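Local coordinates for hypothetical membrane protein (PDB 6JSB), which binds heme in its HtaA-family domain and probably passes it along the heme-uptake machinery of corynebacteria, at residues T49-K52 and S53-F57; G63-E66 and G67-K70; T175-P178 and E179-L183. One frame throughout, in Å; residues are numbered along the deposited sequence.

Contact 1 of 3, residues T49-K52 and S53-F57; sequences TGTK and SAREF
Arg55 crosses the backbone at Gly50 and Thr51, and it shows how one long side chain can line a short connection between antiparallel strands. Its CB lies near two carbonyl oxygens, 3.4 Å from Lys52 O and a little farther from Gly50 O. CG stands anti to the backbone N, and this chi1 of -179° sends the chain across the backbone at Gly50; here CG meets Gly50 O and Thr49 O about equally, and it also rests over one face of the Phe57 ring. CD follows, in looser contact with Gly50 O. A bend at chi3 then turns one face of the guanidinium to Gly50, whose carbonyl oxygen stands over the centre of that face, with Arg55 CZ 3.3 Å from Gly50 O. NH2 of Arg55 also touches the methyl CG2 of Thr51 at 3.6 Å. The charge is met elsewhere: NE forms a salt bridge with Glu25, which also accepts a hydrogen bond from Lys52 N, and NH1 bonds to Thr48.

The backbone closes the connection in steps. Ala54 N bonds to Thr51 O, and Arg55 N donates to Lys52 O (3.0 Å). Thr49 and Glu56 then form an antiparallel hydrogen-bonded pair, in which Glu56 N reaches Thr49 O at 2.9 Å. One water joins Thr49 OG1, Ala54 O and Glu56 OE1, bridging the two side chains, whose own oxygens, Thr49 OG1 and Glu56 OE1, stay 4.0 Å apart.

The connection joins strand 47-49 to strand 56-65. Lys52 and Ser53 touch Asn22 of helix 18-24, which carries the heme-ligating Tyr23, while Arg55 and Phe57 pack on Ile40 of strand 39-43.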
# COMPACT_ATOMS: atom_id res chain seq x y z
N THR A 49 -6.22 -8.20 -9.40
CA THR A 49 -6.70 -8.50 -10.76
C THR A 49 -6.19 -7.42 -11.68
O THR A 49 -5.93 -6.30 -11.26
CB THR A 49 -8.24 -8.53 -10.87
OG1 THR A 49 -8.80 -7.26 -10.46
CG2 THR A 49 -8.88 -9.61 -9.95
N GLY A 50 -6.08 -7.75 -12.96
CA GLY A 50 -5.62 -6.79 -13.94
C GLY A 50 -4.11 -6.57 -13.88
O GLY A 50 -3.44 -7.02 -12.97
N THR A 51 -3.62 -5.80 -14.86
CA THR A 51 -2.21 -5.38 -14.89
C THR A 51 -2.13 -3.90 -15.29
O THR A 51 -3.08 -3.33 -15.85
CB THR A 51 -1.32 -6.22 -15.86
OG1 THR A 51 -1.80 -6.02 -17.20
CG2 THR A 51 -1.37 -7.74 -15.53
N LYS A 52 -1.00 -3.28 -14.96
CA LYS A 52 -0.71 -1.90 -15.42
C LYS A 52 -1.79 -0.97 -14.87
O LYS A 52 -2.14 -1.11 -13.68
CB LYS A 52 -0.54 -1.87 -16.96
CG LYS A 52 0.73 -2.53 -17.36
CD LYS A 52 1.11 -2.19 -18.85
CE LYS A 52 0.01 -2.69 -19.77
NZ LYS A 52 0.38 -2.50 -21.23
N SER A 53 -2.33 -0.05 -15.69
CA SER A 53 -3.30 0.92 -15.14
C SER A 53 -4.58 0.25 -14.70
O SER A 53 -5.31 0.84 -13.91
CB SER A 53 -3.67 2.00 -16.16
OG SER A 53 -2.51 2.71 -16.61
N ALA A 54 -4.82 -0.99 -15.14
CA ALA A 54 -6.05 -1.67 -14.75
C ALA A 54 -5.90 -2.49 -13.49
O ALA A 54 -6.87 -3.08 -13.02
CB ALA A 54 -6.50 -2.59 -15.90
N ARG A 55 -4.69 -2.57 -12.94
CA ARG A 55 -4.50 -3.46 -11.81
C ARG A 55 -5.21 -2.91 -10.59
O ARG A 55 -5.17 -1.68 -10.30
CB ARG A 55 -3.00 -3.62 -11.50
CG ARG A 55 -2.75 -4.60 -10.32
CD ARG A 55 -1.25 -4.84 -10.21
NE ARG A 55 -0.66 -5.68 -11.30
CZ ARG A 55 -0.63 -7.00 -11.26
NH1 ARG A 55 -1.27 -7.69 -10.30
NH2 ARG A 55 0.05 -7.67 -12.21
N GLU A 56 -5.80 -3.82 -9.84
CA GLU A 56 -6.46 -3.48 -8.55
C GLU A 56 -5.91 -4.37 -7.46
O GLU A 56 -5.47 -5.51 -7.72
CB GLU A 56 -7.99 -3.72 -8.68
CG GLU A 56 -8.62 -2.72 -9.66
CD GLU A 56 -10.12 -2.91 -9.78
OE1 GLU A 56 -10.51 -3.69 -10.63
OE2 GLU A 56 -10.90 -2.29 -9.00
N PHE A 57 -5.91 -3.86 -6.22
CA PHE A 57 -5.56 -4.70 -5.08
C PHE A 57 -6.66 -4.63 -4.04
O PHE A 57 -7.13 -3.52 -3.73
CB PHE A 57 -4.25 -4.20 -4.35
CG PHE A 57 -3.02 -4.14 -5.20
CD1 PHE A 57 -2.45 -2.90 -5.49
CD2 PHE A 57 -2.42 -5.32 -5.65
CE1 PHE A 57 -1.26 -2.82 -6.27
CE2 PHE A 57 -1.26 -5.24 -6.38
CZ PHE A 57 -0.69 -4.00 -6.72
O HOH W 1 -8.64 -5.19 -12.25
O HOH W 2 -3.24 0.02 -11.26

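Contact 2 of 3, residues G63-E66 and G67-K70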
# COMPACT_ATOMS: atom_id res chain seq x y z
N GLY A 63 -9.00 -6.30 11.60
CA GLY A 63 -9.86 -5.87 12.70
C GLY A 63 -9.77 -4.37 12.86
O GLY A 63 -9.15 -3.65 12.06
N SER A 64 -10.45 -3.89 13.90
CA SER A 64 -10.41 -2.47 14.18
C SER A 64 -10.08 -2.24 15.65
O SER A 64 -10.16 -3.15 16.49
CB SER A 64 -11.75 -1.80 13.86
OG SER A 64 -12.75 -2.34 14.75
N GLU A 65 -9.67 -1.01 15.94
CA GLU A 65 -9.57 -0.50 17.31
C GLU A 65 -10.10 0.91 17.28
O GLU A 65 -10.41 1.44 16.21
CB GLU A 65 -8.13 -0.53 17.81
CG GLU A 65 -7.19 0.28 16.95
CD GLU A 65 -5.73 -0.10 17.16
OE1 GLU A 65 -5.49 -1.23 17.67
OE2 GLU A 65 -4.83 0.72 16.83
N GLU A 66 -10.22 1.55 18.44
CA GLU A 66 -10.71 2.93 18.42
C GLU A 66 -9.82 3.76 17.48
O GLU A 66 -8.60 3.79 17.64
CB GLU A 66 -10.73 3.56 19.82
CG GLU A 66 -11.40 4.94 19.79
CD GLU A 66 -12.48 5.14 20.89
OE1 GLU A 66 -12.17 4.97 22.08
OE2 GLU A 66 -13.64 5.49 20.57
N GLY A 67 -10.42 4.34 16.45
CA GLY A 67 -9.67 5.19 15.53
C GLY A 67 -8.77 4.49 14.54
O GLY A 67 -7.96 5.18 13.90
N ALA A 68 -8.91 3.17 14.32
CA ALA A 68 -8.07 2.57 13.28
C ALA A 68 -8.68 1.30 12.72
O ALA A 68 -9.27 0.51 13.46
CB ALA A 68 -6.67 2.21 13.83
N VAL A 69 -8.49 1.08 11.40
CA VAL A 69 -8.81 -0.21 10.77
C VAL A 69 -7.47 -0.80 10.38
O VAL A 69 -6.71 -0.16 9.65
CB VAL A 69 -9.70 -0.03 9.53
CG1 VAL A 69 -10.03 -1.40 8.84
CG2 VAL A 69 -11.01 0.73 9.95
N LYS A 70 -7.18 -2.01 10.87
CA LYS A 70 -5.89 -2.68 10.64
C LYS A 70 -6.08 -3.62 9.46
O LYS A 70 -7.00 -4.43 9.45
CB LYS A 70 -5.48 -3.49 11.89
CG LYS A 70 -5.57 -2.71 13.20
CD LYS A 70 -4.48 -1.71 13.32
CE LYS A 70 -3.14 -2.35 13.63
NZ LYS A 70 -2.17 -1.23 13.61
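Glu65 and Ala68 close a beta hairpin with a two-residue loop: a type II turn with Glu66 and Gly67 at its corners links strand 56-65 to strand 68-81, an instructive case of a tight reversal at one end of two neighbouring strands inside a large antiparallel sheet. Gly67 has a positive phi (76°), as the third position of such a turn requires and as glycine readily adopts.

Backbone hydrogen bonds set the register. Glu65 and Ala68 form a hydrogen-bonded pair joined in both directions, with Glu65 N to Ala68 O at 2.9 Å and Ala68 N to Glu65 O at 3.0 Å. Ser64 and Val69 follow as a non-hydrogen-bonded pair, in which the CA of Ser64 offers a C-H to Ala68 O. Gly63 and Lys70 are hydrogen-bonded again, through Lys70 N to Gly63 O (2.8 Å) and by a weak bond from Gly63 N to Lys70 O.

Polar side-chain ends find partners on neighbouring strands: Ser64 OG bonds to Thr8 and Lys70 NZ to Thr105, the Lys70 chain bending at chi2 and chi3 on the way.

Side-chain packing adds to these bonds. Val69 packs on Phe108 of strand 95-109. On the face of Glu65, Ala68 and Lys70, the first carbon of the lysine chain lies against the facing strand, with Lys70 CB 3.7 Å from Gly63 O.

Contact 3 of 3, residues T175-P178 and E179-L183. With HEM (protoporphyrin IX containing Fe), chain C.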
# COMPACT_ATOMS: atom_id res chain seq x y z
N THR A 175 11.64 9.84 -4.70
CA THR A 175 11.51 11.28 -4.95
C THR A 175 10.86 11.62 -6.31
O THR A 175 10.90 12.77 -6.74
CB THR A 175 12.84 12.07 -4.75
OG1 THR A 175 13.74 11.88 -5.86
CG2 THR A 175 13.50 11.59 -3.43
N PHE A 176 10.28 10.63 -7.01
CA PHE A 176 9.63 10.95 -8.26
C PHE A 176 8.30 11.68 -8.08
O PHE A 176 7.87 12.33 -9.04
CB PHE A 176 9.39 9.66 -9.04
CG PHE A 176 10.66 9.14 -9.70
CD1 PHE A 176 10.93 9.43 -11.02
CD2 PHE A 176 11.56 8.38 -8.97
CE1 PHE A 176 12.10 8.94 -11.62
CE2 PHE A 176 12.75 7.89 -9.56
CZ PHE A 176 13.01 8.21 -10.88
N TYR A 177 7.62 11.54 -6.92
CA TYR A 177 6.40 12.31 -6.67
C TYR A 177 6.72 13.45 -5.69
O TYR A 177 7.45 13.23 -4.74
CB TYR A 177 5.33 11.45 -6.02
CG TYR A 177 4.82 10.31 -6.87
CD1 TYR A 177 4.50 10.49 -8.22
CD2 TYR A 177 4.62 9.11 -6.30
CE1 TYR A 177 4.00 9.42 -8.99
CE2 TYR A 177 4.14 8.01 -7.03
CZ TYR A 177 3.83 8.18 -8.36
OH TYR A 177 3.36 7.09 -9.08
N PRO A 178 6.11 14.62 -5.84
CA PRO A 178 6.22 15.66 -4.80
C PRO A 178 5.37 15.35 -3.59
O PRO A 178 4.37 14.65 -3.67
CB PRO A 178 5.72 16.90 -5.50
CG PRO A 178 4.64 16.34 -6.42
CD PRO A 178 5.23 15.06 -6.93
N GLU A 179 5.74 16.00 -2.45
CA GLU A 179 4.83 15.95 -1.31
C GLU A 179 3.46 16.49 -1.72
O GLU A 179 3.35 17.47 -2.46
CB GLU A 179 5.45 16.80 -0.18
CG GLU A 179 4.70 16.77 1.07
CD GLU A 179 5.43 17.64 2.10
OE1 GLU A 179 6.67 17.84 1.96
OE2 GLU A 179 4.76 18.11 3.02
N GLY A 180 2.42 15.84 -1.24
CA GLY A 180 1.04 16.19 -1.59
C GLY A 180 0.53 15.51 -2.86
O GLY A 180 -0.65 15.68 -3.19
N GLU A 181 1.36 14.72 -3.54
CA GLU A 181 0.90 14.07 -4.78
C GLU A 181 -0.27 13.13 -4.49
O GLU A 181 -0.24 12.32 -3.56
CB GLU A 181 2.06 13.27 -5.36
CG GLU A 181 1.65 12.52 -6.68
CD GLU A 181 1.70 13.42 -7.92
OE1 GLU A 181 2.09 14.63 -7.83
OE2 GLU A 181 1.30 12.92 -9.02
N ALA A 182 -1.31 13.18 -5.36
CA ALA A 182 -2.43 12.28 -5.13
C ALA A 182 -2.00 10.85 -5.38
O ALA A 182 -1.25 10.57 -6.32
CB ALA A 182 -3.56 12.68 -6.08
N LEU A 183 -2.43 9.94 -4.53
CA LEU A 183 -2.24 8.51 -4.80
C LEU A 183 -3.60 7.91 -5.15
O LEU A 183 -4.61 8.61 -5.34
CB LEU A 183 -1.61 7.80 -3.61
CG LEU A 183 -0.23 8.40 -3.21
CD1 LEU A 183 0.23 7.61 -2.00
CD2 LEU A 183 0.81 8.32 -4.37
CHA HEM C . 8.96 7.21 -13.17
CHB HEM C . 13.22 5.67 -14.90
CHC HEM C . 14.39 4.16 -10.40
CHD HEM C . 9.95 5.42 -8.75
C1A HEM C . 10.05 6.99 -13.99
C2A HEM C . 10.15 7.50 -15.34
C3A HEM C . 11.33 7.07 -15.86
C4A HEM C . 11.99 6.29 -14.81
CMA HEM C . 11.90 7.35 -17.29
CAA HEM C . 9.08 8.37 -16.01
CBA HEM C . 8.13 7.50 -16.83
CGA HEM C . 6.90 8.29 -17.19
O1A HEM C . 6.06 7.76 -17.97
O2A HEM C . 6.76 9.45 -16.68
C1B HEM C . 13.89 5.13 -13.84
C2B HEM C . 15.23 4.54 -13.90
C3B HEM C . 15.56 4.13 -12.66
C4B HEM C . 14.44 4.41 -11.76
CMB HEM C . 16.06 4.51 -15.22
CAB HEM C . 16.87 3.44 -12.16
CBB HEM C . 17.69 2.79 -13.00
C1C HEM C . 13.29 4.35 -9.55
C2C HEM C . 13.23 3.99 -8.15
C3C HEM C . 11.99 4.29 -7.69
C4C HEM C . 11.25 4.92 -8.78
CMC HEM C . 14.35 3.27 -7.36
CAC HEM C . 11.56 3.99 -6.27
CBC HEM C . 10.28 3.70 -6.05
C1D HEM C . 9.32 6.02 -9.82
C2D HEM C . 7.99 6.60 -9.77
C3D HEM C . 7.69 7.10 -10.98
C4D HEM C . 8.82 6.84 -11.86
CMD HEM C . 7.15 6.65 -8.47
CAD HEM C . 6.36 7.82 -11.37
CBD HEM C . 5.46 6.74 -12.03
CGD HEM C . 4.13 7.41 -12.38
O1D HEM C . 4.14 8.22 -13.37
O2D HEM C . 3.13 7.14 -11.63
NA HEM C . 11.21 6.25 -13.66
NB HEM C . 13.44 4.98 -12.54
NC HEM C . 12.07 4.94 -9.89
ND HEM C . 9.76 6.17 -11.11
FE HEM C . 11.55 5.33 -11.77
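Tyr177 is backed by Glu181 and holds the heme, a compact example of a loop whose own turn supports a ligand-binding side chain. Glu181 CB meets Tyr177 CB at 3.8 Å, and Glu181 CG lies against Tyr177 CD1. The Tyr177 hydroxyl donates a 2.6 Å hydrogen bond from OH to propionate oxygen O2D of the heme; O2D lies at the edge of the tyrosine ring, in its plane. The heme methyl CMD rests over one face of the same ring, offset toward the rim, 3.6 Å from Tyr177 CE2. Phe176 lays its ring face against the porphyrin, with heme ND over the ring centre and Phe176 CZ 3.3 Å from the iron; Phe124 meets this ring edge-to-face.

Beyond Tyr177 the chain reverses in a type II turn from Pro178 to Glu181, closed by Glu181 N to Pro178 O at 3.0 Å. The turn brings Glu181 across the tyrosine at about a right angle. A bend at chi2 (82°) carries the carboxylate round until its plane is within 4° of parallel to the tyrosine ring, with Glu181 OE1 3.3 Å from CD of Pro178. Its other oxygen, OE2, is in a salt bridge with Arg17, which also bonds to Ala182 O, so Arg17 probably helps fix the Glu181 carboxylate and thereby the side chain packed on Tyr177. Leu183 CD2 adds a looser apolar contact at Tyr177 CE2.

The loop runs from helix 167-172 to strand 186-198. Gly180, Glu181 and Leu183 bond by their backbones to strand 156-165, while Tyr177 packs on Ser19 and Phe20 of helix 18-24, where Ser19 OG also bonds to the heme.

How the contacts relate
From the N terminus, contact 1 closes first, joining strand 47-49 to the start of strand 56-65. That strand then runs through the sheet to contact 2, which turns it back into strand 68-81; the two centres are 27 Å apart. Contact 3 comes much later, in the loop between helix 167-172 and strand 186-198. The three follow in series, with none enclosing or crossing another, and none touches another. Helix 18-24 relates the first and last: residues 52-53 and Tyr177 both pack on it, although their contacts stay about 11 Å apart at the nearest atoms. Contact 2 lies away from the heme, at another turn of the same sheet.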